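PDB 2ZB9: putative transcriptional regulator from Streptomyces coelicolor, which probably acts as a TetR-family transcription regulator, binding DNA at regulatory sites through an N-terminal helix-turn-helix. Local coordinates for residues D73-A78 against T103-R108; A97-F102 against G172-R177. All coordinates share one frame; numbering follows the deposited sequence.

Contact 1. Residues D73-A78 against T103-R108; sequences DGYFHA and THVMTR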
ATOM      1  N   ASP A  73      -3.315  -3.444  18.693  1.00 28.79           N
ATOM      2  CA  ASP A  73      -2.977  -4.661  19.422  1.00 27.26           C
ATOM      3  C   ASP A  73      -4.189  -5.594  19.438  1.00 27.44           C
ATOM      4  O   ASP A  73      -4.056  -6.803  19.240  1.00 28.11           O
ATOM      5  CB  ASP A  73      -2.548  -4.317  20.849  1.00 27.91           C
ATOM      6  CG  ASP A  73      -1.660  -5.385  21.475  1.00 30.25           C
ATOM      7  OD1 ASP A  73      -1.314  -6.379  20.794  1.00 29.00           O
ATOM      8  OD2 ASP A  73      -1.300  -5.218  22.660  1.00 33.14           O
ATOM      9  N   GLY A  74      -5.373  -5.032  19.669  1.00 27.15           N
ATOM     10  CA  GLY A  74      -6.571  -5.857  19.675  1.00 25.95           C
ATOM     11  C   GLY A  74      -6.813  -6.447  18.293  1.00 26.80           C
ATOM     12  O   GLY A  74      -7.191  -7.616  18.151  1.00 26.00           O
ATOM     13  N   TYR A  75      -6.582  -5.645  17.260  1.00 25.81           N
ATOM     14  CA  TYR A  75      -6.793  -6.119  15.900  1.00 28.74           C
ATOM     15  C   TYR A  75      -5.847  -7.260  15.557  1.00 28.61           C
ATOM     16  O   TYR A  75      -6.274  -8.292  15.046  1.00 29.73           O
ATOM     17  CB  TYR A  75      -6.603  -4.986  14.893  1.00 30.36           C
ATOM     18  CG  TYR A  75      -6.949  -5.407  13.485  1.00 32.91           C
ATOM     19  CD1 TYR A  75      -8.277  -5.521  13.078  1.00 33.52           C
ATOM     20  CD2 TYR A  75      -5.949  -5.755  12.581  1.00 31.64           C
ATOM     21  CE1 TYR A  75      -8.601  -5.979  11.799  1.00 34.63           C
ATOM     22  CE2 TYR A  75      -6.259  -6.214  11.307  1.00 33.30           C
ATOM     23  CZ  TYR A  75      -7.582  -6.326  10.923  1.00 33.90           C
ATOM     24  OH  TYR A  75      -7.877  -6.803   9.667  1.00 35.75           O
ATOM     25  N   PHE A  76      -4.561  -7.083  15.847  1.00 28.40           N
ATOM     26  CA  PHE A  76      -3.581  -8.126  15.549  1.00 29.39           C
ATOM     27  C   PHE A  76      -3.999  -9.469  16.157  1.00 29.46           C
ATOM     28  O   PHE A  76      -3.971 -10.508  15.492  1.00 28.14           O
ATOM     29  CB  PHE A  76      -2.194  -7.707  16.058  1.00 26.34           C
ATOM     30  CG  PHE A  76      -1.127  -8.745  15.837  1.00 27.64           C
ATOM     31  CD1 PHE A  76      -0.992  -9.828  16.711  1.00 25.25           C
ATOM     32  CD2 PHE A  76      -0.268  -8.653  14.741  1.00 25.34           C
ATOM     33  CE1 PHE A  76      -0.019 -10.806  16.495  1.00 26.32           C
ATOM     34  CE2 PHE A  76       0.706  -9.623  14.515  1.00 26.17           C
ATOM     35  CZ  PHE A  76       0.834 -10.707  15.395  1.00 25.77           C
ATOM     36  N   HIS A  77      -4.401  -9.446  17.421  1.00 30.02           N
ATOM     37  CA  HIS A  77      -4.816 -10.673  18.091  1.00 31.47           C
ATOM     38  C   HIS A  77      -6.166 -11.228  17.631  1.00 31.28           C
ATOM     39  O   HIS A  77      -6.434 -12.416  17.776  1.00 32.47           O
ATOM     40  CB  HIS A  77      -4.796 -10.447  19.602  1.00 30.73           C
ATOM     41  CG  HIS A  77      -3.412 -10.282  20.144  1.00 34.26           C
ATOM     42  ND1 HIS A  77      -2.573 -11.352  20.373  1.00 34.13           N
ATOM     43  CD2 HIS A  77      -2.682  -9.171  20.402  1.00 33.68           C
ATOM     44  CE1 HIS A  77      -1.387 -10.907  20.745  1.00 34.58           C
ATOM     45  NE2 HIS A  77      -1.426  -9.588  20.769  1.00 36.24           N
ATOM     46  N   ALA A  78      -7.009 -10.374  17.062  1.00 32.25           N
ATOM     47  CA  ALA A  78      -8.309 -10.821  16.576  1.00 32.41           C
ATOM     48  C   ALA A  78      -8.208 -11.594  15.252  1.00 31.19           C
ATOM     49  O   ALA A  78      -9.010 -12.486  14.993  1.00 31.11           O
ATOM     50  CB  ALA A  78      -9.238  -9.625  16.403  1.00 30.00           C
ATOM     51  N   THR A 103      -7.481 -12.064   2.038  1.00 28.44           N
ATOM     52  CA  THR A 103      -8.407 -11.370   1.158  1.00 32.31           C
ATOM     53  C   THR A 103      -9.819 -11.376   1.731  1.00 30.38           C
ATOM     54  O   THR A 103     -10.528 -10.374   1.662  1.00 32.21           O
ATOM     55  CB  THR A 103      -8.404 -12.010  -0.250  1.00 34.15           C
ATOM     56  OG1 THR A 103      -7.154 -11.719  -0.887  1.00 39.25           O
ATOM     57  CG2 THR A 103      -9.541 -11.460  -1.105  1.00 38.24           C
ATOM     58  N   HIS A 104     -10.226 -12.504   2.298  1.00 30.72           N
ATOM     59  CA  HIS A 104     -11.551 -12.601   2.891  1.00 32.08           C
ATOM     60  C   HIS A 104     -11.664 -11.571   4.014  1.00 32.25           C
ATOM     61  O   HIS A 104     -12.630 -10.809   4.080  1.00 32.76           O
ATOM     62  CB  HIS A 104     -11.786 -14.001   3.458  1.00 32.82           C
ATOM     63  CG  HIS A 104     -13.088 -14.139   4.187  1.00 36.04           C
ATOM     64  ND1 HIS A 104     -14.288 -14.327   3.538  1.00 38.20           N
ATOM     65  CD2 HIS A 104     -13.378 -14.076   5.508  1.00 36.37           C
ATOM     66  CE1 HIS A 104     -15.265 -14.372   4.429  1.00 39.01           C
ATOM     67  NE2 HIS A 104     -14.739 -14.222   5.631  1.00 37.82           N
ATOM     68  N   VAL A 105     -10.669 -11.550   4.896  1.00 31.87           N
ATOM     69  CA  VAL A 105     -10.663 -10.600   6.001  1.00 30.85           C
ATOM     70  C   VAL A 105     -10.731  -9.158   5.514  1.00 31.02           C
ATOM     71  O   VAL A 105     -11.529  -8.360   6.006  1.00 32.06           O
ATOM     72  CB  VAL A 105      -9.388 -10.750   6.871  1.00 30.72           C
ATOM     73  CG1 VAL A 105      -9.255  -9.550   7.818  1.00 29.92           C
ATOM     74  CG2 VAL A 105      -9.455 -12.040   7.680  1.00 28.83           C
ATOM     75  N   MET A 106      -9.899  -8.829   4.531  1.00 31.06           N
ATOM     76  CA  MET A 106      -9.833  -7.465   4.011  1.00 30.49           C
ATOM     77  C   MET A 106     -11.004  -6.968   3.158  1.00 31.19           C
ATOM     78  O   MET A 106     -11.236  -5.758   3.080  1.00 29.82           O
ATOM     79  CB  MET A 106      -8.528  -7.284   3.231  1.00 31.07           C
ATOM     80  CG  MET A 106      -7.267  -7.560   4.057  1.00 30.01           C
ATOM     81  SD  MET A 106      -7.155  -6.514   5.537  1.00 31.72           S
ATOM     82  CE  MET A 106      -6.653  -4.982   4.813  1.00 27.12           C
ATOM     83  N   THR A 107     -11.752  -7.879   2.535  1.00 32.35           N
ATOM     84  CA  THR A 107     -12.864  -7.473   1.671  1.00 32.31           C
ATOM     85  C   THR A 107     -14.266  -7.864   2.138  1.00 34.07           C
ATOM     86  O   THR A 107     -15.244  -7.212   1.771  1.00 34.48           O
ATOM     87  CB  THR A 107     -12.704  -8.048   0.240  1.00 31.27           C
ATOM     88  OG1 THR A 107     -12.712  -9.479   0.304  1.00 29.51           O
ATOM     89  CG2 THR A 107     -11.406  -7.586  -0.398  1.00 29.90           C
ATOM     90  N   ARG A 108     -14.369  -8.928   2.928  1.00 34.96           N
ATOM     91  CA  ARG A 108     -15.670  -9.415   3.399  1.00 36.66           C
ATOM     92  C   ARG A 108     -15.849  -9.270   4.905  1.00 35.55           C
ATOM     93  O   ARG A 108     -16.742  -9.874   5.489  1.00 32.85           O
ATOM     94  CB  ARG A 108     -15.829 -10.889   3.016  1.00 40.76           C
ATOM     95  CG  ARG A 108     -15.558 -11.162   1.547  1.00 47.06           C
ATOM     96  CD  ARG A 108     -16.630 -10.542   0.672  1.00 54.08           C
ATOM     97  NE  ARG A 108     -16.151 -10.273  -0.681  1.00 61.83           N
ATOM     98  CZ  ARG A 108     -16.942  -9.985  -1.711  1.00 64.10           C
ATOM     99  NH1 ARG A 108     -18.258  -9.935  -1.543  1.00 64.46           N
ATOM    100  NH2 ARG A 108     -16.417  -9.734  -2.905  1.00 64.44           N
TER

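Contact 2. Residues A97-F102 against G172-R177; sequences AQLRAF and GAVYHR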
ATOM      1  N   ALA A  97      -3.582 -20.385   0.260  1.00 27.92           N
ATOM      2  CA  ALA A  97      -4.514 -20.498   1.382  1.00 28.10           C
ATOM      3  C   ALA A  97      -4.449 -19.283   2.301  1.00 26.08           C
ATOM      4  O   ALA A  97      -5.480 -18.784   2.739  1.00 27.24           O
ATOM      5  CB  ALA A  97      -4.229 -21.768   2.180  1.00 26.35           C
ATOM      6  N   GLN A  98      -3.244 -18.801   2.586  1.00 25.37           N
ATOM      7  CA  GLN A  98      -3.097 -17.645   3.472  1.00 24.90           C
ATOM      8  C   GLN A  98      -3.564 -16.353   2.801  1.00 25.34           C
ATOM      9  O   GLN A  98      -4.249 -15.550   3.424  1.00 27.06           O
ATOM     10  CB  GLN A  98      -1.638 -17.514   3.931  1.00 23.74           C
ATOM     11  CG  GLN A  98      -1.410 -16.654   5.176  1.00 23.62           C
ATOM     12  CD  GLN A  98      -1.603 -15.172   4.928  1.00 24.69           C
ATOM     13  OE1 GLN A  98      -1.456 -14.697   3.806  1.00 24.72           O
ATOM     14  NE2 GLN A  98      -1.909 -14.426   5.987  1.00 24.95           N
ATOM     15  N   LEU A  99      -3.199 -16.149   1.538  1.00 26.20           N
ATOM     16  CA  LEU A  99      -3.612 -14.941   0.822  1.00 26.71           C
ATOM     17  C   LEU A  99      -5.136 -14.887   0.679  1.00 27.88           C
ATOM     18  O   LEU A  99      -5.724 -13.803   0.675  1.00 27.68           O
ATOM     19  CB  LEU A  99      -2.984 -14.866  -0.580  1.00 26.44           C
ATOM     20  CG  LEU A  99      -1.701 -14.083  -0.897  1.00 29.32           C
ATOM     21  CD1 LEU A  99      -1.660 -12.783  -0.092  1.00 27.73           C
ATOM     22  CD2 LEU A  99      -0.490 -14.928  -0.598  1.00 28.12           C
ATOM     23  N   ARG A 100      -5.776 -16.048   0.549  1.00 27.88           N
ATOM     24  CA  ARG A 100      -7.237 -16.079   0.421  1.00 30.36           C
ATOM     25  C   ARG A 100      -7.920 -15.737   1.741  1.00 30.65           C
ATOM     26  O   ARG A 100      -8.926 -15.028   1.760  1.00 31.89           O
ATOM     27  CB  ARG A 100      -7.707 -17.442  -0.093  1.00 31.21           C
ATOM     28  CG  ARG A 100      -7.557 -17.570  -1.607  1.00 32.16           C
ATOM     29  CD  ARG A 100      -7.664 -19.005  -2.104  1.00 35.26           C
ATOM     30  NE  ARG A 100      -7.414 -19.038  -3.544  1.00 37.18           N
ATOM     31  CZ  ARG A 100      -7.056 -20.115  -4.236  1.00 37.16           C
ATOM     32  NH1 ARG A 100      -6.899 -21.288  -3.636  1.00 34.21           N
ATOM     33  NH2 ARG A 100      -6.840 -20.008  -5.541  1.00 38.29           N
ATOM     34  N   ALA A 101      -7.378 -16.234   2.847  1.00 30.18           N
ATOM     35  CA  ALA A 101      -7.950 -15.918   4.151  1.00 29.59           C
ATOM     36  C   ALA A 101      -7.742 -14.411   4.380  1.00 29.37           C
ATOM     37  O   ALA A 101      -8.614 -13.718   4.911  1.00 30.69           O
ATOM     38  CB  ALA A 101      -7.256 -16.737   5.242  1.00 25.30           C
ATOM     39  N   PHE A 102      -6.589 -13.907   3.946  1.00 27.74           N
ATOM     40  CA  PHE A 102      -6.261 -12.491   4.081  1.00 27.18           C
ATOM     41  C   PHE A 102      -7.248 -11.653   3.279  1.00 27.62           C
ATOM     42  O   PHE A 102      -7.777 -10.656   3.765  1.00 26.88           O
ATOM     43  CB  PHE A 102      -4.841 -12.235   3.570  1.00 27.23           C
ATOM     44  CG  PHE A 102      -4.430 -10.794   3.606  1.00 25.37           C
ATOM     45  CD1 PHE A 102      -4.237 -10.143   4.818  1.00 28.17           C
ATOM     46  CD2 PHE A 102      -4.213 -10.088   2.425  1.00 26.04           C
ATOM     47  CE1 PHE A 102      -3.824  -8.803   4.855  1.00 27.81           C
ATOM     48  CE2 PHE A 102      -3.803  -8.751   2.449  1.00 25.49           C
ATOM     49  CZ  PHE A 102      -3.608  -8.111   3.667  1.00 25.71           C
ATOM     50  N   GLY A 172       1.686  -6.676  -0.064  1.00 24.84           N
ATOM     51  CA  GLY A 172       1.795  -5.271  -0.421  1.00 25.43           C
ATOM     52  C   GLY A 172       0.957  -4.932  -1.643  1.00 25.62           C
ATOM     53  O   GLY A 172       0.337  -3.869  -1.701  1.00 24.92           O
ATOM     54  N   ALA A 173       0.950  -5.837  -2.621  1.00 26.08           N
ATOM     55  CA  ALA A 173       0.176  -5.666  -3.856  1.00 27.67           C
ATOM     56  C   ALA A 173      -1.313  -5.600  -3.539  1.00 28.00           C
ATOM     57  O   ALA A 173      -2.054  -4.842  -4.163  1.00 30.58           O
ATOM     58  CB  ALA A 173       0.446  -6.830  -4.817  1.00 24.20           C
ATOM     59  N   VAL A 174      -1.752  -6.417  -2.584  1.00 29.15           N
ATOM     60  CA  VAL A 174      -3.156  -6.438  -2.174  1.00 28.37           C
ATOM     61  C   VAL A 174      -3.495  -5.127  -1.460  1.00 29.60           C
ATOM     62  O   VAL A 174      -4.504  -4.486  -1.765  1.00 28.67           O
ATOM     63  CB  VAL A 174      -3.449  -7.607  -1.196  1.00 29.07           C
ATOM     64  CG1 VAL A 174      -4.927  -7.589  -0.786  1.00 27.94           C
ATOM     65  CG2 VAL A 174      -3.087  -8.936  -1.845  1.00 25.24           C
ATOM     66  N   TYR A 175      -2.654  -4.738  -0.503  1.00 27.54           N
ATOM     67  CA  TYR A 175      -2.871  -3.495   0.225  1.00 30.11           C
ATOM     68  C   TYR A 175      -2.983  -2.343  -0.766  1.00 30.90           C
ATOM     69  O   TYR A 175      -3.844  -1.472  -0.632  1.00 31.64           O
ATOM     70  CB  TYR A 175      -1.704  -3.209   1.176  1.00 31.92           C
ATOM     71  CG  TYR A 175      -1.767  -3.918   2.515  1.00 32.15           C
ATOM     72  CD1 TYR A 175      -2.775  -3.629   3.430  1.00 34.40           C
ATOM     73  CD2 TYR A 175      -0.805  -4.864   2.872  1.00 35.84           C
ATOM     74  CE1 TYR A 175      -2.827  -4.266   4.674  1.00 35.11           C
ATOM     75  CE2 TYR A 175      -0.846  -5.509   4.111  1.00 33.27           C
ATOM     76  CZ  TYR A 175      -1.863  -5.204   5.006  1.00 35.10           C
ATOM     77  OH  TYR A 175      -1.923  -5.845   6.225  1.00 34.91           O
ATOM     78  N   HIS A 176      -2.112  -2.341  -1.769  1.00 29.28           N
ATOM     79  CA  HIS A 176      -2.125  -1.266  -2.749  1.00 28.81           C
ATOM     80  C   HIS A 176      -3.424  -1.197  -3.535  1.00 29.22           C
ATOM     81  O   HIS A 176      -3.996  -0.117  -3.712  1.00 29.68           O
ATOM     82  CB  HIS A 176      -0.947  -1.407  -3.710  1.00 28.41           C
ATOM     83  CG  HIS A 176      -0.917  -0.365  -4.781  1.00 30.60           C
ATOM     84  ND1 HIS A 176      -1.254  -0.632  -6.090  1.00 31.13           N
ATOM     85  CD2 HIS A 176      -0.602   0.953  -4.732  1.00 32.21           C
ATOM     86  CE1 HIS A 176      -1.146   0.476  -6.802  1.00 32.21           C
ATOM     87  NE2 HIS A 176      -0.752   1.451  -6.003  1.00 31.95           N
ATOM     88  N   ARG A 177      -3.901  -2.338  -4.008  1.00 28.22           N
ATOM     89  CA  ARG A 177      -5.142  -2.330  -4.764  1.00 31.18           C
ATOM     90  C   ARG A 177      -6.292  -1.971  -3.820  1.00 31.31           C
ATOM     91  O   ARG A 177      -7.294  -1.397  -4.246  1.00 31.16           O
ATOM     92  CB  ARG A 177      -5.371  -3.684  -5.447  1.00 28.99           C
ATOM     93  CG  ARG A 177      -6.424  -3.636  -6.537  1.00 35.18           C
ATOM     94  CD  ARG A 177      -6.503  -4.928  -7.364  1.00 32.69           C
ATOM     95  NE  ARG A 177      -5.499  -5.012  -8.427  1.00 31.07           N
ATOM     96  CZ  ARG A 177      -5.599  -5.828  -9.476  1.00 30.07           C
ATOM     97  NH1 ARG A 177      -6.656  -6.620  -9.596  1.00 27.88           N
ATOM     98  NH2 ARG A 177      -4.649  -5.861 -10.403  1.00 27.15           N
TER

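Contact 1. Residues D73-A78 against T103-R108
Tyr75 spans the gap between helix 67-83 and helix 91-108 with the full length of its side chain and meets Val105 and Met106 with its hydroxyl end. All three residues are buried, yet the area hidden between the two segments is only 66 Å², because one phenol does all the reaching from its side.

The contacts across the gap are van der Waals ones. Tyr75 OH lies 3.6 Å from Val105 CG1, and the two side chains approach from opposite directions. On the tyrosine, CG stands anti to the backbone N (chi1 -174°), which carries the ring out from its helix until the phenol oxygen arrives at the far one. Val105 needs no such length: its CB already faces the partner helix, and the CG1 branch offers a compact methyl to the incoming oxygen. Met106 adds a looser touch, its SD 4.2 Å from Tyr75 OH; the flexible thioether can bend to fit beside a rigid ring.

A side-chain hydrogen bond lies within 103-108. Thr107 OG1 donates to the carbonyl O of Thr103 at 2.7 Å, from above the carbonyl plane, while Thr107 N reaches the same oxygen from the opposite face. A threonine thereby turns its hydroxyl back onto its own helix, with two donors gripping one acceptor.

Around the pair, Leu36 and Leu37 of helix 20-39, together with Ile114 and Leu115 of helix 110-122, pack on Tyr75, and its ring also meets that of Tyr136. The helix after the predicted helix-turn-helix thus meets the C-terminal, TetR-type helical domain here by packing of a phenol end on a methyl and a thioether, and hydrogen bonding plays no part between these two segments.

Contact 2. Residues A97-F102 against G172-R177
Within the all-helical C-terminal domain of this TetR-family protein, helices 91-108 and 163-179 run side by side in nearly the same direction, their local axes 11.8 Å apart and inclined at 22°. Such a wide spacing suits large side chains, and Phe102 reaches across it. Its CB faces the other helix and, with chi1 at 177°, the ring points away from its own backbone N and out over the gap to Val174 and Tyr175.

The ring pair is T-shaped: the edge of Phe102 points at the face of Tyr175, with centroids 5.4 Å apart and planes at 71°. Phe102 CZ sits 3.6 Å from Tyr175 CZ, above the tyrosine ring but displaced toward its hydroxyl-bearing rim. Phenylalanine suits this place because its weakly positive C-H edge can meet the electron-rich phenol face. Beside it, Val174 CG1 comes within 3.6 Å of Phe102 CE2, and the two side chains lie alongside, running in opposite directions; the branched valine is short enough to leave room for the ring. Leu99 CD1 adds a more distant apolar contact, 4.5 Å from Val174 CG2. Were Phe102 replaced by an alanine, the Tyr175 face and the Val174 methyl would probably lose their aromatic partner and a gap would be likely to open between the helices.

Trp171 makes a further edge-to-face pair with Phe102, while Phe189 and Leu193 of helix 187-199 pack against Val174. Tyr175 also touches Leu115 and Ile119 of helix 110-122, and its ring meets His176 of the second subunit, placing this core beside the dimer interface.

In the fold
From the N terminus, the chain passes through the predicted helix-turn-helix (45-64) into helix 67-83, which supplies the first half of contact 1. It then enters helix 91-108, whose residues 97-102 begin contact 2 before 103-108 complete contact 1, closing a loop of 24 intervening residues. Contact 2 closes a longer one, of 69 residues, only when the chain returns in helix 163-179. The two contacts therefore cross rather than nest, and helix 91-108 serves both on successive turns. Their centres are 11 Å apart, and Met106 CE packs 3.9 Å from Tyr175 CE1, so side chains pack in succession from helix 67-83 to the helices near the second subunit.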